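PDB 5OL0: putative silent information regulator 2,Putative silent information regulator 2 from Leishmania infantum, which probably removes acetyl groups from lysine side chains of proteins, consuming NAD and releasing nicotinamide, as a zinc-containing sirtuin of class I. Local coordinates for residues Tyr27-Asn32 against Glu295-Ser300; Lys31-Ile36 against Ile210-Ile215; Val107-Arg112 against Lys133-Ser138; Ala199-Leu204 against Val223-Leu228; Val237-Met242 against Cys277-Phe282. All blocks are in the same frame, centred on the assembly; numbering follows the deposited sequence.

Interaction 1 (Tyr27-Asn32 against Glu295-Ser300); sequences YIREKN and EYLGLS
Leu-297 pushes its CD2 methyl against the last turn of helix 21-30, and this is the close-packed part of the contact. CD2 sits 3.9 Å from CG2 of Ile-28, the two buried side chains crossing at about a right angle, and it also touches Arg-29 CG at 4.1 Å. On the solvent side the contact thins to one polar grip. Arg-29 slides past Leu-297 in the opposite direction and bends at its third torsion (chi3 91°), which swings the guanidinium across the end of helix 286-296. There NH1 donates to the carbonyl O of Tyr-296 at 3.0 Å; the oxygen lies at the guanidinium edge, but the bond is bent, 136° at the hydrogen. Leu-297 O stands over one face. The Tyr-296 ring leaves the last turn and packs on Glu-22 and Ala-25, earlier in helix 21-30. Both helices finish in Schellman motifs, with Asn-32 and Gly-298 at positive phi: two helix C-termini packed on one flank of the Rossmann-type domain.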
# COMPACT_ATOMS: atom_id res chain seq x y z
N TYR A 27 -22.27 -1.50 11.27
CA TYR A 27 -21.59 -2.59 11.98
C TYR A 27 -20.44 -2.03 12.82
O TYR A 27 -20.30 -2.37 14.01
CB TYR A 27 -21.07 -3.64 10.99
CG TYR A 27 -20.29 -4.84 11.59
CD1 TYR A 27 -18.89 -4.74 11.89
CD2 TYR A 27 -20.91 -6.08 11.77
CE1 TYR A 27 -18.18 -5.82 12.43
CE2 TYR A 27 -20.18 -7.20 12.27
CZ TYR A 27 -18.84 -7.07 12.59
OH TYR A 27 -18.13 -8.12 13.11
N ILE A 28 -19.63 -1.17 12.22
CA ILE A 28 -18.54 -0.50 12.97
C ILE A 28 -19.06 0.27 14.22
O ILE A 28 -18.46 0.18 15.32
CB ILE A 28 -17.75 0.46 12.06
CG1 ILE A 28 -16.86 -0.35 11.05
CG2 ILE A 28 -16.88 1.38 12.87
CD1 ILE A 28 -16.37 0.51 9.92
N ARG A 29 -20.16 0.99 14.05
CA ARG A 29 -20.70 1.79 15.15
C ARG A 29 -21.41 0.94 16.18
O ARG A 29 -21.03 0.98 17.33
CB ARG A 29 -21.60 2.90 14.64
CG ARG A 29 -20.78 4.00 13.96
CD ARG A 29 -21.64 5.03 13.23
NE ARG A 29 -22.01 6.16 14.07
CZ ARG A 29 -22.58 7.29 13.64
NH1 ARG A 29 -22.88 7.45 12.35
NH2 ARG A 29 -22.86 8.26 14.51
N GLU A 30 -22.36 0.11 15.74
CA GLU A 30 -23.14 -0.73 16.63
C GLU A 30 -22.23 -1.71 17.41
O GLU A 30 -22.37 -1.89 18.63
CB GLU A 30 -24.26 -1.44 15.89
CG GLU A 30 -25.38 -0.49 15.43
CD GLU A 30 -26.45 -1.16 14.53
OE1 GLU A 30 -26.91 -0.55 13.51
OE2 GLU A 30 -26.82 -2.33 14.83
N LYS A 31 -21.24 -2.31 16.75
CA LYS A 31 -20.36 -3.21 17.49
C LYS A 31 -19.17 -2.51 18.08
O LYS A 31 -18.31 -3.17 18.64
CB LYS A 31 -19.92 -4.39 16.65
CG LYS A 31 -21.02 -5.34 16.26
CD LYS A 31 -20.42 -6.45 15.42
CE LYS A 31 -19.56 -7.47 16.18
NZ LYS A 31 -20.37 -8.53 16.85
N ASN A 32 -19.10 -1.18 18.01
CA ASN A 32 -17.95 -0.47 18.55
C ASN A 32 -16.59 -1.09 18.10
O ASN A 32 -15.75 -1.48 18.91
CB ASN A 32 -18.00 -0.44 20.09
CG ASN A 32 -17.00 0.52 20.68
OD1 ASN A 32 -16.66 1.55 20.09
ND2 ASN A 32 -16.49 0.16 21.85
N GLU A 295 -19.33 9.47 5.30
CA GLU A 295 -20.65 10.03 5.56
C GLU A 295 -21.40 9.21 6.56
O GLU A 295 -21.84 9.70 7.59
CB GLU A 295 -21.52 10.07 4.32
CG GLU A 295 -21.05 10.87 3.13
CD GLU A 295 -22.06 10.75 1.99
OE1 GLU A 295 -23.25 10.98 2.28
OE2 GLU A 295 -21.68 10.41 0.84
N TYR A 296 -21.49 7.90 6.31
CA TYR A 296 -22.28 7.05 7.18
C TYR A 296 -21.67 6.89 8.56
O TYR A 296 -22.38 6.61 9.50
CB TYR A 296 -22.50 5.70 6.53
CG TYR A 296 -23.41 5.73 5.33
CD1 TYR A 296 -24.73 6.22 5.44
CD2 TYR A 296 -22.99 5.25 4.10
CE1 TYR A 296 -25.58 6.24 4.34
CE2 TYR A 296 -23.84 5.25 3.00
CZ TYR A 296 -25.11 5.75 3.12
OH TYR A 296 -25.90 5.73 2.03
N LEU A 297 -20.35 7.08 8.68
CA LEU A 297 -19.67 7.01 9.94
C LEU A 297 -19.76 8.33 10.75
O LEU A 297 -19.26 8.40 11.87
CB LEU A 297 -18.21 6.60 9.69
CG LEU A 297 -17.99 5.11 9.43
CD1 LEU A 297 -16.52 4.96 9.08
CD2 LEU A 297 -18.31 4.27 10.65
N GLY A 298 -20.35 9.38 10.19
CA GLY A 298 -20.40 10.66 10.86
C GLY A 298 -19.09 11.41 10.76
O GLY A 298 -18.81 12.30 11.57
N LEU A 299 -18.25 11.06 9.76
CA LEU A 299 -16.93 11.66 9.63
C LEU A 299 -16.77 12.53 8.38
O LEU A 299 -15.66 12.91 7.99
CB LEU A 299 -15.92 10.57 9.63
CG LEU A 299 -15.92 9.65 10.84
CD1 LEU A 299 -14.83 8.61 10.70
CD2 LEU A 299 -15.68 10.46 12.10
N SER A 300 -17.88 12.91 7.77
CA SER A 300 -17.84 13.60 6.50
C SER A 300 -17.31 15.03 6.63
O SER A 300 -16.62 15.50 5.72
CB SER A 300 -19.21 13.60 5.80
OG SER A 300 -20.16 14.24 6.62

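Interaction 2 (Lys31-Ile36 against Ile210-Ile215); sequences KNVRRI and IAELVI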
# COMPACT_ATOMS: atom_id res chain seq x y z
N LYS A 31 -21.24 -2.31 16.75
CA LYS A 31 -20.36 -3.21 17.49
C LYS A 31 -19.17 -2.51 18.08
O LYS A 31 -18.31 -3.17 18.64
CB LYS A 31 -19.92 -4.39 16.65
CG LYS A 31 -21.02 -5.34 16.26
CD LYS A 31 -20.42 -6.45 15.42
CE LYS A 31 -19.56 -7.47 16.18
NZ LYS A 31 -20.37 -8.53 16.85
N ASN A 32 -19.10 -1.18 18.01
CA ASN A 32 -17.95 -0.47 18.55
C ASN A 32 -16.59 -1.09 18.10
O ASN A 32 -15.75 -1.48 18.91
CB ASN A 32 -18.00 -0.44 20.09
CG ASN A 32 -17.00 0.52 20.68
OD1 ASN A 32 -16.66 1.55 20.09
ND2 ASN A 32 -16.49 0.16 21.85
N VAL A 33 -16.39 -1.15 16.79
CA VAL A 33 -15.19 -1.76 16.24
C VAL A 33 -14.03 -0.83 16.41
O VAL A 33 -14.09 0.28 15.93
CB VAL A 33 -15.37 -2.09 14.74
CG1 VAL A 33 -14.05 -2.55 14.14
CG2 VAL A 33 -16.38 -3.24 14.62
N ARG A 34 -13.01 -1.31 17.09
CA ARG A 34 -11.80 -0.56 17.41
C ARG A 34 -10.51 -1.12 16.84
O ARG A 34 -9.46 -0.47 16.96
CB ARG A 34 -11.57 -0.59 18.96
CG ARG A 34 -12.61 0.08 19.83
CD ARG A 34 -12.54 1.58 19.68
NE ARG A 34 -13.76 2.24 20.10
CZ ARG A 34 -14.03 3.54 19.93
NH1 ARG A 34 -13.15 4.37 19.37
NH2 ARG A 34 -15.20 4.02 20.34
N ARG A 35 -10.52 -2.33 16.33
CA ARG A 35 -9.33 -2.95 15.85
C ARG A 35 -9.46 -3.17 14.30
O ARG A 35 -9.68 -4.31 13.83
CB ARG A 35 -9.08 -4.25 16.63
CG ARG A 35 -8.95 -3.95 18.14
CD ARG A 35 -8.22 -5.01 18.87
NE ARG A 35 -8.79 -6.32 18.59
CZ ARG A 35 -9.69 -6.95 19.34
NH1 ARG A 35 -10.19 -6.39 20.45
NH2 ARG A 35 -10.09 -8.17 18.98
N ILE A 36 -9.41 -2.07 13.54
CA ILE A 36 -9.57 -2.11 12.08
C ILE A 36 -8.15 -2.21 11.47
O ILE A 36 -7.32 -1.34 11.69
CB ILE A 36 -10.30 -0.92 11.46
CG1 ILE A 36 -11.68 -0.77 12.11
CG2 ILE A 36 -10.40 -1.07 9.94
CD1 ILE A 36 -12.47 0.48 11.72
N ILE A 210 -5.77 -10.54 15.53
CA ILE A 210 -6.71 -9.90 16.45
C ILE A 210 -7.54 -8.84 15.77
O ILE A 210 -8.27 -8.13 16.46
CB ILE A 210 -6.00 -9.29 17.71
CG1 ILE A 210 -4.95 -8.23 17.35
CG2 ILE A 210 -5.34 -10.42 18.48
CD1 ILE A 210 -4.57 -7.32 18.51
N ALA A 211 -7.49 -8.71 14.43
CA ALA A 211 -8.38 -7.73 13.76
C ALA A 211 -9.86 -8.04 13.99
O ALA A 211 -10.24 -9.20 14.04
CB ALA A 211 -8.11 -7.66 12.27
N GLU A 212 -10.67 -7.01 14.08
CA GLU A 212 -12.15 -7.12 14.12
C GLU A 212 -12.78 -6.83 12.76
O GLU A 212 -13.96 -7.03 12.56
CB GLU A 212 -12.72 -6.09 15.12
CG GLU A 212 -12.48 -6.44 16.57
CD GLU A 212 -12.68 -5.29 17.60
OE1 GLU A 212 -12.74 -4.07 17.30
OE2 GLU A 212 -12.73 -5.65 18.78
N LEU A 213 -11.97 -6.30 11.83
CA LEU A 213 -12.41 -5.83 10.54
C LEU A 213 -11.16 -5.53 9.71
O LEU A 213 -10.17 -4.96 10.24
CB LEU A 213 -13.27 -4.58 10.65
CG LEU A 213 -13.67 -3.93 9.34
CD1 LEU A 213 -14.58 -4.81 8.50
CD2 LEU A 213 -14.29 -2.57 9.61
N VAL A 214 -11.22 -5.90 8.44
CA VAL A 214 -10.15 -5.62 7.53
C VAL A 214 -10.76 -4.93 6.31
O VAL A 214 -11.84 -5.30 5.85
CB VAL A 214 -9.28 -6.85 7.26
CG1 VAL A 214 -10.06 -7.98 6.71
CG2 VAL A 214 -8.16 -6.51 6.30
N ILE A 215 -10.14 -3.83 5.90
CA ILE A 215 -10.58 -3.04 4.77
C ILE A 215 -9.35 -2.99 3.91
O ILE A 215 -8.26 -2.56 4.38
CB ILE A 215 -10.96 -1.59 5.17
CG1 ILE A 215 -12.08 -1.59 6.23
CG2 ILE A 215 -11.38 -0.79 3.94
CD1 ILE A 215 -12.49 -0.18 6.69
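The chain at Arg-35 and Ile-36 comes up beside 210-215 where the two touching parts run 78° apart, and the backbone bond from Glu-212 N to Arg-35 O (2.9 Å) ties them. The Glu-212 carboxylate adds to this. OE1 takes two backbone N-H groups: Arg-34 N at 2.8 Å, nearly in line with the C-O bond, and Arg-35 N at 3.0 Å, from above the carboxylate plane. Its other oxygen, OE2, lies over one face of the Arg-35 guanidinium, 3.1 Å from NH1, a salt bridge by charge alone since no N-H aims at it. NE and NH2 of Arg-35 both donate to Ile-210 O, a side-on grip at 2.8 Å and 3.1 Å with the oxygen in the guanidinium plane. Deeper in, Ile-36 and Leu-213 lie side by side, CG1 to CD2 4.0 Å, and Ile-36 CG2 meets Ile-215 CD1. Arginine and glutamate thus clamp the loop just where strands 36-40 and 213-217 enter the central parallel sheet of the sirtuin Rossmann fold.

Interaction 3 (Val107-Arg112 against Lys133-Ser138); sequences VHHFIR and KAAGVS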
# COMPACT_ATOMS: atom_id res chain seq x y z
N VAL A 107 -8.68 8.45 0.50
CA VAL A 107 -8.40 7.20 1.24
C VAL A 107 -7.37 7.45 2.36
O VAL A 107 -7.54 7.00 3.49
CB VAL A 107 -7.87 6.12 0.26
CG1 VAL A 107 -7.22 4.97 1.00
CG2 VAL A 107 -8.98 5.59 -0.65
N HIS A 108 -6.27 8.10 2.01
CA HIS A 108 -5.20 8.34 2.96
C HIS A 108 -5.62 9.18 4.22
O HIS A 108 -5.27 8.89 5.42
CB HIS A 108 -3.98 8.96 2.25
CG HIS A 108 -3.42 8.14 1.13
ND1 HIS A 108 -2.57 7.07 1.34
CD2 HIS A 108 -3.57 8.22 -0.21
CE1 HIS A 108 -2.23 6.54 0.18
NE2 HIS A 108 -2.81 7.22 -0.78
N HIS A 109 -6.35 10.25 3.93
CA HIS A 109 -6.92 11.08 4.98
C HIS A 109 -7.93 10.27 5.80
O HIS A 109 -8.00 10.44 6.99
CB HIS A 109 -7.61 12.32 4.37
CG HIS A 109 -6.64 13.31 3.82
ND1 HIS A 109 -5.63 13.85 4.58
CD2 HIS A 109 -6.52 13.86 2.59
CE1 HIS A 109 -4.94 14.69 3.84
NE2 HIS A 109 -5.48 14.74 2.64
N PHE A 110 -8.73 9.44 5.15
CA PHE A 110 -9.67 8.60 5.89
C PHE A 110 -8.98 7.73 6.93
O PHE A 110 -9.46 7.56 8.02
CB PHE A 110 -10.51 7.74 4.92
CG PHE A 110 -11.52 6.87 5.60
CD1 PHE A 110 -12.63 7.42 6.22
CD2 PHE A 110 -11.40 5.48 5.60
CE1 PHE A 110 -13.57 6.65 6.86
CE2 PHE A 110 -12.37 4.68 6.21
CZ PHE A 110 -13.45 5.26 6.87
N ILE A 111 -7.87 7.12 6.55
CA ILE A 111 -7.18 6.28 7.47
C ILE A 111 -6.69 7.10 8.69
O ILE A 111 -6.66 6.63 9.82
CB ILE A 111 -6.00 5.54 6.72
CG1 ILE A 111 -6.52 4.62 5.63
CG2 ILE A 111 -5.18 4.77 7.71
CD1 ILE A 111 -5.45 4.06 4.70
N ARG A 112 -6.17 8.29 8.41
CA ARG A 112 -5.85 9.18 9.46
C ARG A 112 -7.06 9.41 10.37
O ARG A 112 -6.91 9.42 11.61
CB ARG A 112 -5.33 10.48 8.89
CG ARG A 112 -5.25 11.66 9.85
CD ARG A 112 -4.29 11.37 10.95
NE ARG A 112 -4.17 12.47 11.91
CZ ARG A 112 -3.56 13.67 11.70
NH1 ARG A 112 -3.48 14.55 12.70
NH2 ARG A 112 -3.04 14.03 10.53
N LYS A 133 1.97 8.25 5.55
CA LYS A 133 2.81 9.10 6.39
C LYS A 133 2.52 10.58 6.11
O LYS A 133 2.38 11.38 7.03
CB LYS A 133 4.30 8.80 6.13
CG LYS A 133 5.26 9.54 7.05
CD LYS A 133 6.66 8.93 6.94
CE LYS A 133 7.59 9.52 7.99
NZ LYS A 133 8.60 10.48 7.44
N ALA A 134 2.31 10.92 4.86
CA ALA A 134 2.00 12.33 4.52
C ALA A 134 0.66 12.75 5.08
O ALA A 134 0.48 13.90 5.42
CB ALA A 134 2.02 12.52 2.99
N ALA A 135 -0.28 11.81 5.21
CA ALA A 135 -1.58 12.09 5.80
C ALA A 135 -1.56 12.12 7.35
O ALA A 135 -2.60 12.33 7.93
CB ALA A 135 -2.63 11.08 5.32
N GLY A 136 -0.44 11.81 7.99
CA GLY A 136 -0.27 11.84 9.48
C GLY A 136 -0.59 10.53 10.16
O GLY A 136 -0.87 10.47 11.37
N VAL A 137 -0.51 9.43 9.45
CA VAL A 137 -0.71 8.16 10.14
C VAL A 137 0.53 7.96 10.95
O VAL A 137 1.65 8.10 10.43
CB VAL A 137 -0.90 7.01 9.14
CG1 VAL A 137 -1.11 5.70 9.90
CG2 VAL A 137 -2.10 7.34 8.26
N SER A 138 0.37 7.65 12.23
CA SER A 138 1.52 7.71 13.13
C SER A 138 2.50 6.52 12.91
O SER A 138 2.11 5.45 12.39
CB SER A 138 1.06 7.73 14.57
OG SER A 138 0.75 6.41 14.96
O HOH W 1 -4.82 13.87 7.02
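Ala-135 packs closely on the backbone of helix 106-116, its CB 3.4 Å from the O of His-108. The apolar contacts are that CB against His-108 CB at 4.0 Å, and Val-137 CG2 against Ile-111 CG2, also at 4.0 Å. The direct hydrogen bond comes from Arg-112. A bend at its second torsion (chi2 63°) folds the chain over the carbonyl of Ala-135, and NH2 donates to that O at 3.1 Å with a fairly straight N-H (162°). The oxygen lies in the guanidinium plane, while Gly-136 O stands over a face; NE of the same group makes a salt bridge with Asp-116. Water adds the third kind of link: one molecule donates a hydrogen bond to Ala-135 O at 2.9 Å and lies 2.6 Å from ND1 of His-109, in the ring plane. Guanidinium and water together thus satisfy the carbonyl left over at the end of helix 131-134, where Gly-136 completes a Schellman motif, and the positive guanidinium would suit the negative end of that helix.

Interaction 4 (Ala199-Leu204 against Val223-Leu228); sequences AFFDAL and VHPFAL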
# COMPACT_ATOMS: atom_id res chain seq x y z
N ALA A 199 8.61 -4.78 11.15
CA ALA A 199 7.32 -4.29 11.46
C ALA A 199 6.23 -4.95 10.61
O ALA A 199 5.06 -5.04 11.05
CB ALA A 199 7.30 -2.79 11.29
N PHE A 200 6.55 -5.40 9.40
CA PHE A 200 5.58 -6.20 8.62
C PHE A 200 5.25 -7.49 9.33
O PHE A 200 4.08 -7.86 9.49
CB PHE A 200 6.07 -6.52 7.20
CG PHE A 200 5.23 -7.52 6.54
CD1 PHE A 200 4.01 -7.16 6.01
CD2 PHE A 200 5.56 -8.87 6.61
CE1 PHE A 200 3.18 -8.09 5.45
CE2 PHE A 200 4.74 -9.80 6.04
CZ PHE A 200 3.55 -9.42 5.45
N PHE A 201 6.27 -8.19 9.81
CA PHE A 201 6.04 -9.47 10.51
C PHE A 201 5.32 -9.33 11.86
O PHE A 201 4.52 -10.20 12.23
CB PHE A 201 7.36 -10.26 10.60
CG PHE A 201 7.87 -10.64 9.24
CD1 PHE A 201 7.24 -11.67 8.55
CD2 PHE A 201 8.89 -9.92 8.62
CE1 PHE A 201 7.61 -11.98 7.25
CE2 PHE A 201 9.28 -10.23 7.33
CZ PHE A 201 8.63 -11.28 6.64
N ASP A 202 5.57 -8.21 12.52
CA ASP A 202 4.80 -7.81 13.75
C ASP A 202 3.31 -7.70 13.41
O ASP A 202 2.45 -8.31 14.05
CB ASP A 202 5.35 -6.45 14.21
CG ASP A 202 4.77 -6.00 15.52
OD1 ASP A 202 5.19 -6.54 16.55
OD2 ASP A 202 3.85 -5.14 15.53
N ALA A 203 3.03 -7.01 12.31
CA ALA A 203 1.67 -6.88 11.88
C ALA A 203 1.04 -8.22 11.48
O ALA A 203 -0.04 -8.50 11.88
CB ALA A 203 1.58 -5.86 10.78
N LEU A 204 1.76 -9.05 10.75
CA LEU A 204 1.21 -10.36 10.33
C LEU A 204 0.94 -11.35 11.45
O LEU A 204 -0.07 -12.09 11.43
CB LEU A 204 2.20 -11.03 9.37
CG LEU A 204 1.78 -12.38 8.73
CD1 LEU A 204 0.67 -12.14 7.73
CD2 LEU A 204 2.98 -13.09 8.07
N VAL A 223 1.46 -10.05 -4.53
CA VAL A 223 2.81 -9.86 -3.97
C VAL A 223 2.91 -10.37 -2.53
O VAL A 223 2.13 -9.95 -1.67
CB VAL A 223 3.22 -8.37 -4.06
CG1 VAL A 223 4.59 -8.18 -3.43
CG2 VAL A 223 3.24 -7.94 -5.51
N HIS A 224 3.88 -11.24 -2.26
CA HIS A 224 3.97 -12.00 -1.06
C HIS A 224 5.22 -11.64 -0.35
O HIS A 224 6.15 -11.22 -1.00
CB HIS A 224 3.95 -13.50 -1.43
CG HIS A 224 2.83 -13.86 -2.33
ND1 HIS A 224 1.52 -13.82 -1.91
CD2 HIS A 224 2.81 -14.20 -3.64
CE1 HIS A 224 0.74 -14.09 -2.94
NE2 HIS A 224 1.50 -14.35 -3.99
N PRO A 225 5.26 -11.73 0.99
CA PRO A 225 4.20 -12.22 1.85
C PRO A 225 3.04 -11.24 2.26
O PRO A 225 2.15 -11.63 3.01
CB PRO A 225 4.98 -12.66 3.10
CG PRO A 225 6.13 -11.73 3.18
CD PRO A 225 6.48 -11.40 1.75
N PHE A 226 3.05 -10.02 1.76
CA PHE A 226 2.02 -9.02 2.01
C PHE A 226 0.62 -9.57 1.84
O PHE A 226 -0.23 -9.35 2.69
CB PHE A 226 2.18 -7.79 1.07
CG PHE A 226 1.27 -6.63 1.44
CD1 PHE A 226 1.70 -5.67 2.39
CD2 PHE A 226 -0.03 -6.55 0.97
CE1 PHE A 226 0.87 -4.61 2.77
CE2 PHE A 226 -0.87 -5.49 1.35
CZ PHE A 226 -0.42 -4.51 2.24
N ALA A 227 0.39 -10.32 0.78
CA ALA A 227 -0.94 -10.86 0.51
C ALA A 227 -1.44 -11.85 1.56
O ALA A 227 -2.60 -12.20 1.59
CB ALA A 227 -0.97 -11.48 -0.86
N LEU A 228 -0.58 -12.26 2.49
CA LEU A 228 -1.05 -13.15 3.56
C LEU A 228 -1.87 -12.45 4.61
O LEU A 228 -2.63 -13.09 5.33
CB LEU A 228 0.07 -13.83 4.28
CG LEU A 228 0.77 -14.96 3.54
CD1 LEU A 228 2.02 -15.31 4.33
CD2 LEU A 228 -0.19 -16.15 3.48
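The ring of Phe-200 turns its edge to the loop 223-228, with Pro-225 O near the ring plane at 3.6 Å from CZ. At another part of that edge sits Phe-201 CE1, while one face of the Phe-201 ring carries Phe-200 CD2 over its centre, an edge-to-face meeting of neighbours on one helix. The setting is the Rossmann-type domain of a sirtuin: helix 198-207 packs on the loop that follows strand 213-217. A chi1 of 169° turns the Phe-200 ring out opposite its own N and toward the loop, where its tip wedges between two residues: CE2 touches Pro-225 CG at 3.7 Å and CE1 lies 3.7 Å from Phe-226 CA. A cis peptide bond precedes Pro-225. The bound peptide also packs on Phe-201 and Pro-225, and His-224 makes backbone hydrogen bonds to it. Phe-226 points away from the helix and packs on Gln-126, a probable NAD-binding residue. One turn beyond Phe-200, Leu-204 lays its CD1 methyl 3.9 Å from Leu-228 CB.

Interaction 5 (Val237-Met242 against Cys277-Phe282); sequences VPRVVM and CRDVLF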
# COMPACT_ATOMS: atom_id res chain seq x y z
N VAL A 237 -14.35 -12.64 10.88
CA VAL A 237 -14.39 -11.18 10.79
C VAL A 237 -14.64 -10.68 9.35
O VAL A 237 -14.14 -11.26 8.41
CB VAL A 237 -13.19 -10.48 11.42
CG1 VAL A 237 -13.08 -10.86 12.90
CG2 VAL A 237 -11.94 -10.66 10.60
N PRO A 238 -15.39 -9.59 9.20
CA PRO A 238 -15.64 -9.03 7.89
C PRO A 238 -14.36 -8.55 7.19
O PRO A 238 -13.41 -8.03 7.87
CB PRO A 238 -16.59 -7.86 8.15
CG PRO A 238 -16.56 -7.62 9.60
CD PRO A 238 -16.08 -8.85 10.27
N ARG A 239 -14.33 -8.77 5.87
CA ARG A 239 -13.22 -8.34 5.05
C ARG A 239 -13.80 -7.55 3.89
O ARG A 239 -14.59 -8.06 3.13
CB ARG A 239 -12.38 -9.53 4.58
CG ARG A 239 -11.93 -10.48 5.68
CD ARG A 239 -10.89 -11.48 5.19
NE ARG A 239 -11.48 -12.41 4.23
CZ ARG A 239 -10.83 -13.45 3.67
NH1 ARG A 239 -9.57 -13.76 3.99
NH2 ARG A 239 -11.46 -14.22 2.82
N VAL A 240 -13.47 -6.27 3.82
CA VAL A 240 -14.08 -5.36 2.88
C VAL A 240 -13.03 -5.10 1.82
O VAL A 240 -11.94 -4.63 2.15
CB VAL A 240 -14.48 -4.02 3.60
CG1 VAL A 240 -14.94 -2.99 2.60
CG2 VAL A 240 -15.63 -4.29 4.56
N VAL A 241 -13.33 -5.39 0.57
CA VAL A 241 -12.34 -5.17 -0.49
C VAL A 241 -12.89 -4.07 -1.35
O VAL A 241 -14.02 -4.18 -1.83
CB VAL A 241 -12.07 -6.43 -1.32
CG1 VAL A 241 -11.03 -6.12 -2.39
CG2 VAL A 241 -11.62 -7.58 -0.41
N MET A 242 -12.14 -2.97 -1.46
CA MET A 242 -12.42 -1.89 -2.44
C MET A 242 -11.43 -1.95 -3.58
O MET A 242 -10.25 -1.62 -3.43
CB MET A 242 -12.35 -0.52 -1.78
CG MET A 242 -13.26 -0.33 -0.59
SD MET A 242 -13.13 1.34 0.13
CE MET A 242 -14.52 1.24 1.24
N CYS A 277 -20.38 -15.93 5.89
CA CYS A 277 -20.25 -15.10 4.73
C CYS A 277 -19.82 -13.71 5.27
O CYS A 277 -20.59 -13.00 5.94
CB CYS A 277 -21.58 -15.10 3.98
SG CYS A 277 -21.66 -13.94 2.62
N ARG A 278 -18.54 -13.39 5.06
CA ARG A 278 -17.92 -12.23 5.69
C ARG A 278 -17.16 -11.27 4.74
O ARG A 278 -16.70 -10.26 5.21
CB ARG A 278 -17.05 -12.66 6.91
CG ARG A 278 -16.04 -13.80 6.73
CD ARG A 278 -14.87 -13.35 5.91
NE ARG A 278 -13.77 -14.30 5.86
CZ ARG A 278 -12.73 -14.35 6.68
NH1 ARG A 278 -12.56 -13.51 7.70
NH2 ARG A 278 -11.82 -15.25 6.44
N ASP A 279 -17.06 -11.59 3.45
CA ASP A 279 -16.36 -10.80 2.43
C ASP A 279 -17.35 -10.01 1.63
O ASP A 279 -18.49 -10.43 1.45
CB ASP A 279 -15.63 -11.71 1.44
CG ASP A 279 -14.56 -12.51 2.08
OD1 ASP A 279 -14.03 -12.08 3.12
OD2 ASP A 279 -14.22 -13.59 1.55
N VAL A 280 -16.95 -8.79 1.31
CA VAL A 280 -17.67 -7.95 0.39
C VAL A 280 -16.70 -7.21 -0.52
O VAL A 280 -15.60 -6.84 -0.08
CB VAL A 280 -18.59 -7.01 1.19
CG1 VAL A 280 -17.80 -6.12 2.10
CG2 VAL A 280 -19.45 -6.23 0.25
N LEU A 281 -17.07 -7.09 -1.79
CA LEU A 281 -16.32 -6.34 -2.81
C LEU A 281 -17.07 -5.11 -3.26
O LEU A 281 -18.20 -5.22 -3.71
CB LEU A 281 -16.10 -7.17 -4.02
CG LEU A 281 -15.33 -6.56 -5.18
CD1 LEU A 281 -13.89 -6.25 -4.84
CD2 LEU A 281 -15.41 -7.59 -6.29
N PHE A 282 -16.46 -3.94 -3.08
CA PHE A 282 -17.05 -2.68 -3.48
C PHE A 282 -16.23 -2.25 -4.67
O PHE A 282 -15.05 -1.88 -4.52
CB PHE A 282 -16.97 -1.66 -2.36
CG PHE A 282 -17.87 -1.98 -1.19
CD1 PHE A 282 -19.24 -2.01 -1.33
CD2 PHE A 282 -17.33 -2.23 0.07
CE1 PHE A 282 -20.08 -2.29 -0.27
CE2 PHE A 282 -18.16 -2.48 1.18
CZ PHE A 282 -19.53 -2.55 1.00
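Arg-278 starts with CG wedged between its backbone N and carbonyl carbon (chi1 50°) and bends again at chi2, while Arg-239 kinks at chi3 (-67°); together these turns lay one guanidinium flat on the other. Their centres are 3.6 Å apart, with the planes nearly parallel. The nearby Asp-279 carboxylate probably offsets the two like charges, lying alongside Arg-239 and pointing the same way. Arg-239 takes it side-on: NE to OD1 at 2.8 Å and NH2 to OD2 at 3.1 Å, each oxygen met on its syn side. OD1 also lies near Arg-278 NE, an interaction of charges only. Arg-278 NH1 donates to Val-237 O, 2.8 Å away and on a lone pair in the carbonyl plane, and also to Pro-234 O. The backbones form a regular parallel ladder in which Val-241 N bonds to Val-280 O and Phe-282 N to Val-241 O, both at 2.8 Å. On the face carrying Val-240 and Met-242, Val-240 CG1 meets the edge of the Phe-282 ring, 3.6 Å from CE2, while Val-280 CG2 stands over one face, toward the rim. This is the edge of the parallel sheet of the sirtuin Rossmann-type domain: 279-282 is outermost, and 239-242 bonds on its other side to 213-217. Leu-21 and Leu-24 of helix 21-30 cover the Val-240 face, together with Asn-289 and Val-290 of helix 286-296.

In the fold
Interactions 2 and 5 share the six-stranded parallel sheet: 2 joins the entries of strands 36-40 and 213-217, 5 pairs 239-242 with 279-282, and about 12 Å separates their centres, bridged by Val-214 bonding to Pro-238 and Val-240. Interaction 1, its centre also about 12 Å from that of interaction 2, shares Lys-31 and Asn-32 with it and closes a loop in which 3, 4 and 5 are nested. Along the chain 3 lies inside 2, 2 and 4 alternate, and 5 follows 2, 3 and 4. Leu-297 packs on Phe-110 of interaction 3. Interaction 4, beside the bound peptide, touches none of the others but comes within about 7 Å (nearest atoms) of 2 and 5. Interaction 1 brings an early and a late helix together on the Rossmann-type domain.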